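Prophenoloxidase b (Marsupenaeus japonicus, PDB 3WKY) is a copper-containing proenzyme of the type 3 copper family that, once activated, probably oxidises monophenols and o-diphenols in crustacean hemolymph. Local coordinates at residues 154-159 with 463-468; 446-451 with 662-667; 454-459 with 470-475; 479-484 with 574-579. All coordinates share one frame; numbering follows the deposited sequence.

Overall arrangement
Contacts 2, 3 and 4 are buried; 2 and 3 pair strands of one mixed sheet, largely of the Ig-like region, and 4 sets a loop against the end of one of its strands. Contact 1 lies farther out, partly buried, beside a second subunit. Strand 445-456 serves contacts 2 and 3, strand 472-481 serves contacts 3 and 4, and the backbones of contacts 2 and 4 meet directly at Phe449 and Glu481. Contact 1 touches contact 3 through Phe463, which packs on Val473 and Ser457. Chemistry follows place: apolar packing where helix 145-160 meets a loop, a parallel ladder in contact 2, an antiparallel pair running into serine hydroxyls and glycans in contact 3, and a charged network around Arg576 in contact 4.

Contact 1: residues 154-159 with 463-468; sequences LAKSAI and FRLKRD. With EDO (1,2-ethanediol), chain L.
Ala155, Lys156 and Ile159 of helix 145-160 pack against Phe463 and Leu465 of the loop joining strands 445-456 and 472-481, an apolar helix-on-loop contact with no hydrogen bond between the two segments. It joins the copper-containing region to the Ig-like one. Ala155 and Ile159, one turn apart, face the loop, and Lys156 flanks them. Alanine suits the place where the backbones draw closest: its small CB rests 4.0 Å from Phe463 CB, approaching the ring obliquely. One turn on, Ile159 reaches farther. Its CG1 stands anti to the carbonyl carbon (chi1 -68°), and the extended branch carries CD1 to within 3.8 Å of Phe463 O and 4.2 Å of Leu465 CG. Leu465 gives up more surface than any other residue here, its CD1 lying 3.8 Å from Lys156 CG, with the two side chains crossing at about a right angle. The lysine thus lends aliphatic stem to the packing.

The loop is braced from within. Arg464, bent at chi2 and chi3, grips Arg467 O side-on: Arg464 NE lies 3.2 Å from Arg467 O, coming from above the carbonyl plane, and NH2 3.0 Å from the same oxygen, in the plane on a lone pair. Its NH1 is salt-bridged to Asp462. Phe463 N makes a nearly straight bond to O1 of an ethanediol, probably from the crystallisation liquor.

Leu465 also meets Leu465 of a second subunit, and Lys466 forms a salt bridge with Asp469 of that subunit. Phe463 lies between helix 145-160, touching Ala151 and Lys152, and Val473 of strand 472-481.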
# COMPACT_ATOMS: atom_id res chain seq x y z
N LEU A 154 30.78 22.00 -35.79
CA LEU A 154 31.46 21.60 -37.02
C LEU A 154 31.25 22.61 -38.14
O LEU A 154 32.14 22.85 -38.95
CB LEU A 154 30.98 20.21 -37.46
CG LEU A 154 31.79 19.00 -37.00
CD1 LEU A 154 32.13 19.07 -35.52
CD2 LEU A 154 31.04 17.71 -37.30
N ALA A 155 30.06 23.21 -38.19
CA ALA A 155 29.76 24.23 -39.18
C ALA A 155 30.64 25.46 -38.96
O ALA A 155 31.24 25.98 -39.91
CB ALA A 155 28.28 24.63 -39.13
N LYS A 156 30.72 25.92 -37.71
CA LYS A 156 31.53 27.08 -37.36
C LYS A 156 32.99 26.90 -37.77
O LYS A 156 33.60 27.81 -38.33
CB LYS A 156 31.43 27.37 -35.85
CG LYS A 156 32.20 28.63 -35.41
CD LYS A 156 31.85 29.03 -33.98
CE LYS A 156 32.53 30.33 -33.58
NZ LYS A 156 32.18 30.76 -32.19
N SER A 157 33.53 25.72 -37.50
CA SER A 157 34.91 25.40 -37.87
C SER A 157 35.07 25.34 -39.38
O SER A 157 36.03 25.88 -39.93
CB SER A 157 35.34 24.07 -37.26
OG SER A 157 35.44 24.17 -35.86
N ALA A 158 34.13 24.68 -40.05
CA ALA A 158 34.18 24.53 -41.50
C ALA A 158 34.23 25.89 -42.19
O ALA A 158 35.03 26.10 -43.10
CB ALA A 158 32.99 23.73 -42.00
N ILE A 159 33.36 26.80 -41.76
CA ILE A 159 33.29 28.13 -42.34
C ILE A 159 34.63 28.85 -42.20
O ILE A 159 35.11 29.49 -43.13
CB ILE A 159 32.17 28.96 -41.66
CG1 ILE A 159 30.79 28.39 -42.02
CG2 ILE A 159 32.26 30.43 -42.06
CD1 ILE A 159 29.64 29.04 -41.27
N PHE A 463 22.82 27.39 -40.84
CA PHE A 463 24.09 27.20 -40.14
C PHE A 463 25.11 28.32 -40.39
O PHE A 463 26.23 28.26 -39.87
CB PHE A 463 24.71 25.86 -40.50
CG PHE A 463 24.01 24.67 -39.88
CD1 PHE A 463 24.31 24.25 -38.59
CD2 PHE A 463 23.07 23.95 -40.61
CE1 PHE A 463 23.68 23.15 -38.03
CE2 PHE A 463 22.44 22.84 -40.05
CZ PHE A 463 22.75 22.44 -38.76
N ARG A 464 24.73 29.33 -41.17
CA ARG A 464 25.62 30.46 -41.44
C ARG A 464 25.89 31.29 -40.19
O ARG A 464 24.99 31.53 -39.38
CB ARG A 464 25.02 31.38 -42.52
CG ARG A 464 24.96 30.77 -43.91
CD ARG A 464 23.63 31.08 -44.57
NE ARG A 464 23.50 32.45 -45.06
CZ ARG A 464 22.40 33.19 -44.96
NH1 ARG A 464 21.32 32.72 -44.35
NH2 ARG A 464 22.38 34.42 -45.46
N LEU A 465 27.14 31.73 -40.04
CA LEU A 465 27.48 32.70 -39.00
C LEU A 465 27.07 34.09 -39.48
O LEU A 465 26.42 34.85 -38.76
CB LEU A 465 28.97 32.66 -38.71
CG LEU A 465 29.39 31.45 -37.87
CD1 LEU A 465 30.91 31.31 -37.83
CD2 LEU A 465 28.82 31.57 -36.47
N LYS A 466 27.43 34.39 -40.73
CA LYS A 466 27.02 35.64 -41.35
C LYS A 466 26.52 35.41 -42.77
O LYS A 466 26.75 34.35 -43.36
CB LYS A 466 28.15 36.66 -41.32
CG LYS A 466 28.21 37.43 -40.01
CD LYS A 466 29.51 38.21 -39.87
CE LYS A 466 29.37 39.24 -38.77
NZ LYS A 466 30.65 39.91 -38.42
N ARG A 467 25.85 36.43 -43.30
CA ARG A 467 25.11 36.37 -44.57
C ARG A 467 25.79 35.62 -45.72
O ARG A 467 25.15 34.82 -46.40
CB ARG A 467 24.77 37.79 -45.02
CG ARG A 467 23.90 37.84 -46.25
CD ARG A 467 23.59 39.27 -46.66
NE ARG A 467 22.54 39.30 -47.67
CZ ARG A 467 22.73 39.00 -48.95
NH1 ARG A 467 23.93 38.65 -49.39
NH2 ARG A 467 21.71 39.05 -49.80
N ASP A 468 27.07 35.87 -45.93
CA ASP A 468 27.73 35.39 -47.13
C ASP A 468 28.36 34.01 -47.00
O ASP A 468 28.93 33.49 -47.96
CB ASP A 468 28.76 36.41 -47.62
CG ASP A 468 28.11 37.69 -48.13
OD1 ASP A 468 27.16 37.59 -48.93
OD2 ASP A 468 28.55 38.78 -47.72
C1 EDO L . 21.32 26.89 -44.15
O1 EDO L . 22.60 26.29 -43.86
C2 EDO L . 21.21 27.44 -45.57
O2 EDO L . 21.98 28.65 -45.67

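Contact 2: residues 446-451 with 662-667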
# COMPACT_ATOMS: atom_id res chain seq x y z
N LEU A 446 12.67 -13.50 -47.16
CA LEU A 446 12.90 -12.05 -47.24
C LEU A 446 13.98 -11.67 -46.25
O LEU A 446 14.14 -12.32 -45.21
CB LEU A 446 11.62 -11.28 -46.94
CG LEU A 446 10.42 -11.55 -47.86
CD1 LEU A 446 9.24 -10.67 -47.46
CD2 LEU A 446 10.80 -11.30 -49.31
N HIS A 447 14.74 -10.62 -46.55
CA HIS A 447 15.79 -10.18 -45.64
C HIS A 447 15.60 -8.74 -45.19
O HIS A 447 14.92 -7.95 -45.84
CB HIS A 447 17.18 -10.32 -46.27
CG HIS A 447 17.63 -11.73 -46.46
ND1 HIS A 447 17.51 -12.39 -47.66
CD2 HIS A 447 18.20 -12.61 -45.60
CE1 HIS A 447 17.99 -13.62 -47.54
NE2 HIS A 447 18.41 -13.77 -46.30
N THR A 448 16.21 -8.43 -44.06
CA THR A 448 16.29 -7.04 -43.61
C THR A 448 17.69 -6.80 -43.11
O THR A 448 18.42 -7.73 -42.77
CB THR A 448 15.28 -6.66 -42.48
OG1 THR A 448 15.64 -7.33 -41.27
CG2 THR A 448 13.85 -7.00 -42.87
N PHE A 449 18.11 -5.53 -43.12
CA PHE A 449 19.43 -5.16 -42.62
C PHE A 449 19.51 -3.65 -42.39
O PHE A 449 18.60 -2.92 -42.79
CB PHE A 449 20.55 -5.61 -43.58
CG PHE A 449 20.19 -5.46 -45.04
CD1 PHE A 449 19.97 -4.21 -45.60
CD2 PHE A 449 20.07 -6.58 -45.84
CE1 PHE A 449 19.64 -4.07 -46.93
CE2 PHE A 449 19.73 -6.46 -47.18
CZ PHE A 449 19.52 -5.20 -47.73
N PHE A 450 20.57 -3.18 -41.75
CA PHE A 450 20.70 -1.73 -41.54
C PHE A 450 21.58 -1.09 -42.61
O PHE A 450 22.60 -1.65 -43.01
CB PHE A 450 21.20 -1.40 -40.14
CG PHE A 450 20.17 -1.60 -39.07
CD1 PHE A 450 19.27 -0.59 -38.75
CD2 PHE A 450 20.07 -2.82 -38.40
CE1 PHE A 450 18.31 -0.77 -37.77
CE2 PHE A 450 19.11 -3.01 -37.42
CZ PHE A 450 18.22 -1.99 -37.10
N THR A 451 21.16 0.09 -43.06
CA THR A 451 21.84 0.84 -44.11
C THR A 451 21.84 2.32 -43.72
O THR A 451 20.86 2.83 -43.19
CB THR A 451 21.11 0.65 -45.47
OG1 THR A 451 21.36 -0.68 -45.97
CG2 THR A 451 21.60 1.64 -46.51
N ILE A 662 11.39 -14.51 -42.68
CA ILE A 662 12.09 -13.23 -42.74
C ILE A 662 13.34 -13.29 -41.88
O ILE A 662 13.27 -13.64 -40.70
CB ILE A 662 11.18 -12.05 -42.27
CG1 ILE A 662 9.89 -12.02 -43.09
CG2 ILE A 662 11.94 -10.72 -42.36
CD1 ILE A 662 8.97 -10.86 -42.75
N THR A 663 14.48 -12.94 -42.47
CA THR A 663 15.76 -13.13 -41.82
C THR A 663 16.53 -11.83 -41.75
O THR A 663 16.78 -11.20 -42.78
CB THR A 663 16.59 -14.19 -42.56
OG1 THR A 663 15.97 -15.47 -42.42
CG2 THR A 663 18.02 -14.27 -42.01
N HIS A 664 16.88 -11.39 -40.54
CA HIS A 664 17.66 -10.18 -40.37
C HIS A 664 19.14 -10.48 -40.50
O HIS A 664 19.65 -11.39 -39.84
CB HIS A 664 17.39 -9.54 -38.99
CG HIS A 664 18.18 -8.29 -38.75
ND1 HIS A 664 17.92 -7.10 -39.40
CD2 HIS A 664 19.23 -8.04 -37.93
CE1 HIS A 664 18.77 -6.18 -38.99
NE2 HIS A 664 19.57 -6.72 -38.10
N LEU A 665 19.83 -9.70 -41.33
CA LEU A 665 21.27 -9.85 -41.52
C LEU A 665 22.04 -8.73 -40.82
O LEU A 665 21.94 -7.56 -41.21
CB LEU A 665 21.60 -9.85 -43.01
CG LEU A 665 20.92 -10.93 -43.86
CD1 LEU A 665 21.12 -10.70 -45.37
CD2 LEU A 665 21.43 -12.31 -43.45
N ARG A 666 22.78 -9.09 -39.78
CA ARG A 666 23.66 -8.15 -39.08
C ARG A 666 24.79 -7.68 -40.01
O ARG A 666 25.28 -6.56 -39.90
CB ARG A 666 24.23 -8.80 -37.82
CG ARG A 666 25.29 -7.96 -37.12
CD ARG A 666 25.83 -8.61 -35.85
NE ARG A 666 25.00 -8.33 -34.68
CZ ARG A 666 24.96 -7.16 -34.05
NH1 ARG A 666 25.70 -6.14 -34.48
NH2 ARG A 666 24.18 -7.01 -32.99
N ASP A 667 25.17 -8.56 -40.94
CA ASP A 667 26.22 -8.27 -41.92
C ASP A 667 25.76 -8.86 -43.25
O ASP A 667 25.87 -10.07 -43.47
CB ASP A 667 27.53 -8.91 -41.46
CG ASP A 667 28.60 -8.88 -42.54
OD1 ASP A 667 28.56 -8.00 -43.42
OD2 ASP A 667 29.49 -9.76 -42.50
O HOH W 1 22.39 -4.95 -40.65
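Thr448 OG1 serves two groups: it accepts from His664 ND1 at 3.0 Å, in the plane of the imidazole, and is hydrogen-bonded to Arg582 O. This holds for the one conformer described of the two modelled. The hydroxyl lies between the backbone N and the carbonyl carbon (chi1 69°), which turns it to the edge of the histidine. A threonine is apt here, since its hydroxyl both accepts and donates while its methyl faces Ile662. Beyond, His664 CE1 meets Phe450 CE2 at 3.6 Å, rim to rim, with the ring planes at 79°; neither ring covers the other.

The backbones run side by side in the same direction. Thr663 N donates to Leu446 O at 2.8 Å. Thr448 N donates to Thr663 O at 3.1 Å, and Leu665 N to Thr448 O at 2.8 Å in an almost straight bond. The ladder then opens: in place of a direct bond between Phe450 N and Leu665 O, one water accepts from the former at 2.8 Å and donates to the latter at 2.7 Å.

Leu446, Thr448, Ile662 and His664 share one face of the sheet. On the other, His447 and Thr663 lie alongside, and Leu665 CD1 comes obliquely to the imidazole, 3.5 Å from His447 CD2. ND1 of that ring is hydrogen-bonded to Glu432.

The short segments cross at 24°, a parallel pairing of strands 445-456 and 655-664 inside the otherwise largely antiparallel sheet of the hemocyanin Ig-like domain.

Contact 3: residues 454-459 with 470-475. With NAG (2-acetamido-2-deoxy-beta-D-glucopyranose), chain C; NAG (2-acetamido-2-deoxy-beta-D-glucopyranose), chain H; EDO (1,2-ethanediol), chain L.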
# COMPACT_ATOMS: atom_id res chain seq x y z
N THR A 454 21.51 9.66 -45.71
CA THR A 454 22.00 11.01 -45.45
C THR A 454 21.04 12.02 -46.05
O THR A 454 20.51 11.80 -47.14
CB THR A 454 23.40 11.19 -46.07
OG1 THR A 454 24.29 10.20 -45.54
CG2 THR A 454 23.95 12.57 -45.76
N PHE A 455 20.80 13.13 -45.35
CA PHE A 455 20.01 14.22 -45.92
C PHE A 455 20.63 15.59 -45.64
O PHE A 455 21.44 15.74 -44.73
CB PHE A 455 18.55 14.17 -45.46
CG PHE A 455 18.35 14.47 -44.00
CD1 PHE A 455 18.47 13.47 -43.06
CD2 PHE A 455 18.03 15.76 -43.58
CE1 PHE A 455 18.29 13.74 -41.71
CE2 PHE A 455 17.85 16.04 -42.23
CZ PHE A 455 17.98 15.02 -41.30
N ASN A 456 20.21 16.57 -46.44
CA ASN A 456 20.68 17.95 -46.33
C ASN A 456 19.80 18.72 -45.34
O ASN A 456 18.64 19.00 -45.61
CB ASN A 456 20.64 18.59 -47.73
CG ASN A 456 21.24 19.99 -47.77
OD1 ASN A 456 21.43 20.64 -46.74
ND2 ASN A 456 21.54 20.47 -48.99
N SER A 457 20.36 19.07 -44.18
CA SER A 457 19.57 19.73 -43.14
C SER A 457 19.52 21.24 -43.29
O SER A 457 18.78 21.91 -42.58
CB SER A 457 20.10 19.37 -41.75
OG SER A 457 21.40 19.90 -41.52
N SER A 458 20.27 21.77 -44.25
CA SER A 458 20.39 23.22 -44.40
C SER A 458 19.14 23.90 -44.95
O SER A 458 19.03 25.12 -44.94
CB SER A 458 21.63 23.57 -45.22
OG SER A 458 22.80 23.31 -44.46
N SER A 459 18.19 23.10 -45.42
CA SER A 459 16.89 23.64 -45.79
C SER A 459 16.10 23.97 -44.54
O SER A 459 15.15 24.76 -44.58
CB SER A 459 16.12 22.63 -46.64
OG SER A 459 16.32 21.32 -46.13
N ASN A 470 28.93 30.11 -46.97
CA ASN A 470 28.43 29.03 -47.81
C ASN A 470 28.67 27.72 -47.06
O ASN A 470 29.77 27.18 -47.07
CB ASN A 470 29.19 29.05 -49.14
CG ASN A 470 28.78 27.92 -50.07
OD1 ASN A 470 27.67 27.40 -49.99
ND2 ASN A 470 29.70 27.55 -50.96
N ILE A 471 27.63 27.23 -46.39
CA ILE A 471 27.77 26.04 -45.56
C ILE A 471 26.55 25.12 -45.67
O ILE A 471 25.40 25.58 -45.65
CB ILE A 471 28.05 26.42 -44.08
CG1 ILE A 471 28.26 25.17 -43.22
CG2 ILE A 471 26.93 27.28 -43.52
CD1 ILE A 471 29.39 24.28 -43.69
N THR A 472 26.81 23.83 -45.84
CA THR A 472 25.77 22.81 -45.89
C THR A 472 26.08 21.74 -44.86
O THR A 472 27.21 21.24 -44.81
CB THR A 472 25.68 22.15 -47.28
OG1 THR A 472 25.20 23.10 -48.24
CG2 THR A 472 24.72 20.95 -47.25
N VAL A 473 25.09 21.38 -44.05
CA VAL A 473 25.29 20.34 -43.05
C VAL A 473 24.49 19.12 -43.44
O VAL A 473 23.25 19.17 -43.50
CB VAL A 473 24.89 20.82 -41.64
CG1 VAL A 473 24.99 19.67 -40.65
CG2 VAL A 473 25.77 21.98 -41.21
N HIS A 474 25.19 18.04 -43.72
CA HIS A 474 24.55 16.77 -44.02
C HIS A 474 24.43 15.97 -42.73
O HIS A 474 25.33 16.03 -41.88
CB HIS A 474 25.37 15.99 -45.06
CG HIS A 474 25.47 16.67 -46.39
ND1 HIS A 474 24.41 16.72 -47.27
CD2 HIS A 474 26.50 17.31 -46.98
CE1 HIS A 474 24.79 17.38 -48.36
NE2 HIS A 474 26.05 17.75 -48.20
N ILE A 475 23.33 15.25 -42.58
CA ILE A 475 23.13 14.42 -41.39
C ILE A 475 22.93 12.98 -41.81
O ILE A 475 22.03 12.67 -42.60
CB ILE A 475 21.94 14.90 -40.55
CG1 ILE A 475 22.19 16.33 -40.04
CG2 ILE A 475 21.70 13.94 -39.37
CD1 ILE A 475 21.01 16.96 -39.32
C1 NAG C . 21.54 21.92 -49.04
C2 NAG C . 22.13 22.26 -50.42
C3 NAG C . 22.12 23.76 -50.64
C4 NAG C . 20.73 24.34 -50.47
C5 NAG C . 19.95 23.79 -49.27
C6 NAG C . 18.46 23.81 -49.63
C7 NAG C . 23.88 20.81 -51.35
C8 NAG C . 25.30 20.35 -51.19
N2 NAG C . 23.49 21.78 -50.53
O3 NAG C . 22.60 24.02 -51.94
O4 NAG C . 20.85 25.74 -50.32
O5 NAG C . 20.23 22.44 -48.92
O6 NAG C . 17.79 24.87 -48.98
O7 NAG C . 23.15 20.29 -52.19
C1 NAG H . 29.15 26.74 -52.02
C2 NAG H . 29.20 27.29 -53.46
C3 NAG H . 29.07 26.26 -54.58
C4 NAG H . 29.58 24.88 -54.20
C5 NAG H . 29.02 24.54 -52.83
C6 NAG H . 29.26 23.09 -52.42
C7 NAG H . 28.33 29.57 -53.62
C8 NAG H . 27.13 30.44 -53.89
N2 NAG H . 28.12 28.26 -53.60
O3 NAG H . 29.78 26.72 -55.71
O4 NAG H . 29.16 23.92 -55.15
O5 NAG H . 29.64 25.42 -51.92
O6 NAG H . 30.44 22.98 -51.67
O7 NAG H . 29.44 30.07 -53.43
C1 EDO L . 21.32 26.89 -44.15
O1 EDO L . 22.60 26.29 -43.86
C2 EDO L . 21.21 27.44 -45.57
O2 EDO L . 21.98 28.65 -45.67
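The Phe455 ring carries Ile475 on one face, with CE1 4.0 Å from Ile475 CB, and the two side chains run alongside each other. The His474 ring has Phe455 O and the acetyl methyl of the sugar on Asn456 at its edge; its NE2 is bonded to Glu165. The phenylalanine CG sits between the backbone N and the carbonyl carbon (chi1 68°), which folds the ring over the isoleucine. With only a methyl at Phe455, as in alanine, the Ile475 side chain is likely to lose its flat cover, opening a gap on that face of the sheet.

Phe455 and Ile475 form an antiparallel hydrogen-bonded pair, with N-to-O distances of 3.0 Å from Phe455 N to Ile475 O and 2.9 Å from Ile475 N to Phe455 O. Past Asn456 the strand turns, and serines take over. Val473 O is gripped twice, by Ser457 N at 3.0 Å and by Ser457 OG, 2.8 Å away and coming from above the carbonyl plane.

Asn456 OD1 accepts from Ser458 N, an Asx turn, and its ND2 is covalently joined to N-acetylglucosamine. Ser458 OG, the sequon hydroxyl of Asn456, also accepts from Val473 N at 3.0 Å. Thr472 OG1, that of glycosylated Asn470, takes the N2-H of the Asn456 sugar at 3.1 Å in the one described of its two conformers, so both hydroxyls probably serve recognition as well as the finished structure.

Contact 4: residues 479-484 with 574-579. Unlike the reference sequence in segment 574-579: Arg576 (reference Gln). With NAG (2-acetamido-2-deoxy-beta-D-glucopyranose), chain F.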
# COMPACT_ATOMS: atom_id res chain seq x y z
N PHE A 479 19.29 3.16 -40.81
CA PHE A 479 17.88 2.85 -40.92
C PHE A 479 17.73 1.36 -41.20
O PHE A 479 18.56 0.78 -41.91
CB PHE A 479 17.25 3.59 -42.10
CG PHE A 479 17.19 5.06 -41.93
CD1 PHE A 479 18.32 5.85 -42.13
CD2 PHE A 479 15.99 5.68 -41.60
CE1 PHE A 479 18.26 7.23 -41.96
CE2 PHE A 479 15.93 7.06 -41.44
CZ PHE A 479 17.07 7.84 -41.63
N LEU A 480 16.67 0.75 -40.68
CA LEU A 480 16.34 -0.60 -41.12
C LEU A 480 15.97 -0.49 -42.60
O LEU A 480 15.41 0.52 -43.02
CB LEU A 480 15.15 -1.16 -40.34
CG LEU A 480 14.94 -2.65 -40.56
CD1 LEU A 480 16.06 -3.39 -39.86
CD2 LEU A 480 13.57 -3.13 -40.10
N GLU A 481 16.29 -1.53 -43.38
CA GLU A 481 16.00 -1.53 -44.80
C GLU A 481 15.79 -2.96 -45.25
O GLU A 481 16.05 -3.89 -44.49
CB GLU A 481 17.15 -0.89 -45.59
CG GLU A 481 16.90 0.55 -46.04
CD GLU A 481 15.85 0.65 -47.14
OE1 GLU A 481 15.28 -0.39 -47.54
OE2 GLU A 481 15.61 1.79 -47.61
N HIS A 482 15.32 -3.15 -46.49
CA HIS A 482 15.10 -4.48 -47.03
C HIS A 482 15.27 -4.42 -48.54
O HIS A 482 15.04 -3.38 -49.14
CB HIS A 482 13.66 -4.93 -46.71
CG HIS A 482 12.62 -4.16 -47.45
ND1 HIS A 482 12.14 -4.54 -48.69
CD2 HIS A 482 11.98 -3.00 -47.15
CE1 HIS A 482 11.24 -3.67 -49.11
NE2 HIS A 482 11.12 -2.72 -48.19
N PRO A 483 15.68 -5.54 -49.16
CA PRO A 483 15.71 -5.64 -50.64
C PRO A 483 14.30 -5.62 -51.22
O PRO A 483 13.37 -6.07 -50.54
CB PRO A 483 16.32 -7.02 -50.89
CG PRO A 483 17.08 -7.35 -49.64
CD PRO A 483 16.30 -6.71 -48.51
N ASP A 484 14.13 -5.14 -52.46
CA ASP A 484 12.85 -5.30 -53.15
C ASP A 484 12.48 -6.78 -53.23
O ASP A 484 13.35 -7.65 -53.25
CB ASP A 484 12.92 -4.76 -54.59
CG ASP A 484 13.07 -3.25 -54.66
OD1 ASP A 484 12.76 -2.56 -53.66
OD2 ASP A 484 13.48 -2.75 -55.73
N TRP A 574 3.35 4.63 -45.75
CA TRP A 574 4.07 3.76 -44.83
C TRP A 574 5.53 3.78 -45.30
O TRP A 574 5.76 3.77 -46.50
CB TRP A 574 3.54 2.33 -44.84
CG TRP A 574 4.24 1.49 -43.81
CD1 TRP A 574 5.26 0.61 -44.02
CD2 TRP A 574 4.02 1.52 -42.39
NE1 TRP A 574 5.67 0.06 -42.82
CE2 TRP A 574 4.92 0.61 -41.81
CE3 TRP A 574 3.13 2.21 -41.57
CZ2 TRP A 574 4.97 0.37 -40.42
CZ3 TRP A 574 3.17 1.98 -40.19
CH2 TRP A 574 4.09 1.07 -39.64
N PRO A 575 6.50 3.86 -44.38
CA PRO A 575 7.89 3.94 -44.86
C PRO A 575 8.33 2.69 -45.63
O PRO A 575 8.21 1.58 -45.11
CB PRO A 575 8.71 4.04 -43.56
CG PRO A 575 7.76 4.64 -42.58
CD PRO A 575 6.41 4.05 -42.92
N ARG A 576 8.82 2.87 -46.85
CA ARG A 576 9.23 1.72 -47.65
C ARG A 576 10.30 0.92 -46.90
O ARG A 576 10.30 -0.32 -46.96
CB ARG A 576 9.74 2.12 -49.04
CG ARG A 576 10.09 0.90 -49.92
CD ARG A 576 11.23 1.17 -50.92
NE ARG A 576 11.87 -0.08 -51.35
CZ ARG A 576 12.86 -0.68 -50.69
NH1 ARG A 576 13.33 -0.15 -49.57
NH2 ARG A 576 13.38 -1.82 -51.15
N ASN A 577 11.17 1.62 -46.18
CA ASN A 577 12.26 0.94 -45.48
C ASN A 577 11.78 0.07 -44.31
O ASN A 577 12.51 -0.82 -43.85
CB ASN A 577 13.35 1.92 -45.05
CG ASN A 577 12.91 2.81 -43.89
OD1 ASN A 577 12.10 3.70 -44.06
ND2 ASN A 577 13.47 2.57 -42.70
N LEU A 578 10.56 0.33 -43.84
CA LEU A 578 9.96 -0.50 -42.77
C LEU A 578 8.84 -1.38 -43.30
O LEU A 578 7.99 -1.86 -42.54
CB LEU A 578 9.44 0.38 -41.62
CG LEU A 578 10.45 1.32 -40.97
CD1 LEU A 578 9.79 2.11 -39.82
CD2 LEU A 578 11.69 0.56 -40.45
N GLN A 579 8.84 -1.63 -44.61
CA GLN A 579 7.79 -2.43 -45.21
C GLN A 579 7.84 -3.90 -44.77
O GLN A 579 6.82 -4.58 -44.75
CB GLN A 579 7.92 -2.34 -46.73
CG GLN A 579 6.89 -3.10 -47.52
CD GLN A 579 7.02 -2.75 -48.99
OE1 GLN A 579 8.07 -2.27 -49.42
NE2 GLN A 579 5.95 -2.97 -49.76
C1 NAG F . 11.92 0.52 -55.13
C2 NAG F . 12.77 0.55 -56.41
C3 NAG F . 14.24 0.67 -56.05
C4 NAG F . 14.46 1.92 -55.20
C5 NAG F . 13.48 1.98 -54.03
C6 NAG F . 13.53 3.37 -53.39
C7 NAG F . 12.08 -0.44 -58.52
C8 NAG F . 12.36 -1.56 -59.48
N2 NAG F . 12.52 -0.60 -57.27
O3 NAG F . 15.03 0.75 -57.21
O4 NAG F . 15.78 1.94 -54.71
O5 NAG F . 12.14 1.74 -54.44
O6 NAG F . 12.76 4.25 -54.17
O7 NAG F . 11.47 0.56 -58.89
O HOH W 2 13.51 2.76 -48.82
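Charge leads this contact: Arg576, which differs from the reference sequence, is salt-bridged by NH1 to Glu481 OE1 at 2.8 Å and by NH2 to Asp484 OD1 at 2.7 Å, both nearly in the guanidinium plane. Glu481 OE1 takes the arginine on its syn lone pair and His482 N on the anti one, while OE2 pairs with Lys453. Replacing Glu481 by alanine removes that carboxylate, and Arg576 NH1 and Lys453 would each probably lose a charged mate and His482 N its acceptor.

Stacking comes next. The guanidinium lies flat on the His482 imidazole, centres 4.0 Å apart and planes at 6°, and NH2 also donates to His482 O at 3.0 Å. Arginine suits this place, its flat face meeting a ring while its edge serves two carboxylates.

Among the neutral bonds, Asn577 CG sits between the backbone N and the carbonyl carbon (chi1 72°), from where ND2 reaches Leu480 O at 2.8 Å; Asp192 shares that nitrogen. In the apolar part, Leu480 CB touches Leu578 CD2 at 3.9 Å.

Asp484 OD2 accepts from N2 of the sugar on Asn550. The charged part is a salt-bridge network of Glu481, Asp484 and Arg576, tying the end of strand 472-481 to the 3-10 turn at 576-577 within the Ig-like domain.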